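Local coordinates for protein transcriptional repressor pagR (Bacillus anthracis, PDB 2ZKZ) that represses transcription of the pagA and atxA genes as a dimeric DNA-binding protein of the ArsR family with a winged helix-turn-helix fold, at residues K31-L36 against G67-R72. Numbering follows the deposited sequence.
Sequences KIVNEL and GKVLKR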
loop_
_atom_site.group_PDB
_atom_site.type_symbol
_atom_site.label_atom_id
_atom_site.label_comp_id
_atom_site.label_asym_id
_atom_site.label_seq_id
_atom_site.Cartn_x
_atom_site.Cartn_y
_atom_site.Cartn_z
ATOM N N LYS A 31 2.808 -10.433 -5.659
ATOM C CA LYS A 31 3.682 -11.427 -6.277
ATOM C C LYS A 31 4.045 -10.981 -7.686
ATOM O O LYS A 31 5.198 -11.062 -8.093
ATOM C CB LYS A 31 2.992 -12.786 -6.382
ATOM C CG LYS A 31 3.038 -13.630 -5.134
ATOM C CD LYS A 31 3.084 -15.115 -5.505
ATOM C CE LYS A 31 4.337 -15.422 -6.324
ATOM N NZ LYS A 31 4.514 -16.873 -6.613
ATOM N N ILE A 32 3.043 -10.534 -8.433
ATOM C CA ILE A 32 3.264 -10.076 -9.800
ATOM C C ILE A 32 4.265 -8.923 -9.812
ATOM O O ILE A 32 5.220 -8.929 -10.587
ATOM C CB ILE A 32 1.933 -9.631 -10.453
ATOM C CG1 ILE A 32 1.032 -10.852 -10.649
ATOM C CG2 ILE A 32 2.199 -8.916 -11.774
ATOM C CD1 ILE A 32 -0.367 -10.531 -11.198
ATOM N N VAL A 33 4.059 -7.937 -8.946
ATOM C CA VAL A 33 4.978 -6.803 -8.898
ATOM C C VAL A 33 6.393 -7.249 -8.539
ATOM O O VAL A 33 7.371 -6.784 -9.135
ATOM C CB VAL A 33 4.507 -5.737 -7.881
ATOM C CG1 VAL A 33 5.537 -4.615 -7.790
ATOM C CG2 VAL A 33 3.159 -5.185 -8.304
ATOM N N ASN A 34 6.510 -8.140 -7.559
ATOM C CA ASN A 34 7.826 -8.637 -7.156
ATOM C C ASN A 34 8.523 -9.311 -8.351
ATOM O O ASN A 34 9.708 -9.095 -8.599
ATOM C CB ASN A 34 7.686 -9.653 -6.019
ATOM C CG ASN A 34 9.025 -10.016 -5.402
ATOM O OD1 ASN A 34 9.376 -11.192 -5.290
ATOM N ND2 ASN A 34 9.780 -9.003 -5.001
ATOM N N GLU A 35 7.776 -10.126 -9.088
ATOM C CA GLU A 35 8.332 -10.819 -10.249
ATOM C C GLU A 35 8.812 -9.845 -11.327
ATOM O O GLU A 35 9.865 -10.053 -11.935
ATOM C CB GLU A 35 7.299 -11.774 -10.846
ATOM C CG GLU A 35 6.990 -12.991 -9.995
ATOM C CD GLU A 35 8.215 -13.837 -9.697
ATOM O OE1 GLU A 35 9.082 -13.986 -10.585
ATOM O OE2 GLU A 35 8.304 -14.374 -8.576
ATOM N N LEU A 36 8.037 -8.795 -11.577
ATOM C CA LEU A 36 8.417 -7.803 -12.574
ATOM C C LEU A 36 9.635 -7.026 -12.095
ATOM O O LEU A 36 10.442 -6.562 -12.892
ATOM C CB LEU A 36 7.255 -6.847 -12.849
ATOM C CG LEU A 36 6.149 -7.478 -13.695
ATOM C CD1 LEU A 36 4.927 -6.559 -13.757
ATOM C CD2 LEU A 36 6.698 -7.753 -15.092
ATOM N N GLY A 67 -1.881 0.751 -15.782
ATOM C CA GLY A 67 -2.141 2.179 -15.768
ATOM C C GLY A 67 -2.000 2.830 -14.409
ATOM O O GLY A 67 -1.886 4.048 -14.310
ATOM N N LYS A 68 -2.011 2.025 -13.354
ATOM C CA LYS A 68 -1.883 2.556 -12.006
ATOM C C LYS A 68 -0.630 2.010 -11.345
ATOM O O LYS A 68 0.157 2.755 -10.775
ATOM C CB LYS A 68 -3.102 2.168 -11.162
ATOM C CG LYS A 68 -4.412 2.810 -11.595
ATOM C CD LYS A 68 -5.563 2.360 -10.701
ATOM C CE LYS A 68 -6.866 3.026 -11.107
ATOM N NZ LYS A 68 -8.009 2.514 -10.307
ATOM N N VAL A 69 -0.453 0.698 -11.434
ATOM C CA VAL A 69 0.684 0.038 -10.814
ATOM C C VAL A 69 1.685 -0.479 -11.842
ATOM O O VAL A 69 2.898 -0.411 -11.629
ATOM C CB VAL A 69 0.199 -1.150 -9.952
ATOM C CG1 VAL A 69 1.378 -1.880 -9.342
ATOM C CG2 VAL A 69 -0.752 -0.650 -8.878
ATOM N N LEU A 70 1.163 -0.984 -12.956
ATOM C CA LEU A 70 1.987 -1.555 -14.015
ATOM C C LEU A 70 1.840 -0.851 -15.360
ATOM O O LEU A 70 0.821 -0.213 -15.646
ATOM C CB LEU A 70 1.629 -3.035 -14.194
ATOM C CG LEU A 70 2.402 -4.120 -13.434
ATOM C CD1 LEU A 70 2.977 -3.594 -12.152
ATOM C CD2 LEU A 70 1.475 -5.300 -13.191
ATOM N N LYS A 71 2.872 -0.986 -16.184
ATOM C CA LYS A 71 2.874 -0.398 -17.511
ATOM C C LYS A 71 2.748 -1.515 -18.549
ATOM O O LYS A 71 3.456 -2.521 -18.476
ATOM C CB LYS A 71 4.179 0.369 -17.746
ATOM C CG LYS A 71 4.196 1.166 -19.042
ATOM C CD LYS A 71 5.499 1.920 -19.206
ATOM C CE LYS A 71 5.346 3.068 -20.196
ATOM N NZ LYS A 71 4.624 2.635 -21.424
ATOM N N ARG A 72 1.837 -1.352 -19.499
ATOM C CA ARG A 72 1.683 -2.341 -20.551
ATOM C C ARG A 72 2.526 -1.865 -21.734
ATOM O O ARG A 72 2.461 -0.699 -22.124
ATOM C CB ARG A 72 0.216 -2.485 -20.969
ATOM C CG ARG A 72 0.007 -3.532 -22.051
ATOM C CD ARG A 72 -1.468 -3.746 -22.361
ATOM N NE ARG A 72 -2.114 -2.515 -22.802
ATOM C CZ ARG A 72 -3.419 -2.399 -23.031
ATOM N NH1 ARG A 72 -4.216 -3.444 -22.863
ATOM N NH2 ARG A 72 -3.927 -1.239 -23.413
#
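Leu-70, in the loop just before strand 71-75, packs on Ile-32, Val-33 and Leu-36 of helix 27-39, a compact example of how a hydrophobic core ties a loop to a helix. Leu-36 meets it most closely: its CD1 lies against the branch point of Leu-70, 3.5 Å from CG, and touches both methyls as well. The Leu-70 methyls then part company, CD2 going to Ile-32 CG2 at 4.0 Å and CD1 to Val-33 CG2 at 4.2 Å. Val-33 uses that same CG2 for Val-69 CG1, 3.9 Å away, the two valines crossing at about a right angle. Both side-chain torsions of Leu-70 lie off the staggered positions (chi1 -92°, chi2 27°), and this rotation sets its fork among Ile-32, Val-33 and Leu-36. In the winged helix-turn-helix fold of ArsR-family repressors, this is where the link between helix 55-65, which belongs in part to the predicted DNA-binding motif, and the hairpin of strands 71-75 and 78-82 is seated on helix 27-39. A backbone hydrogen bond from Gly-67 N to Leu-70 O (2.9 Å) ties the two ends of this loop together. Leu-62 and Met-65 also pack on Leu-70, Val-88 touches both valines, and Tyr-81 of the hairpin reaches Leu-36.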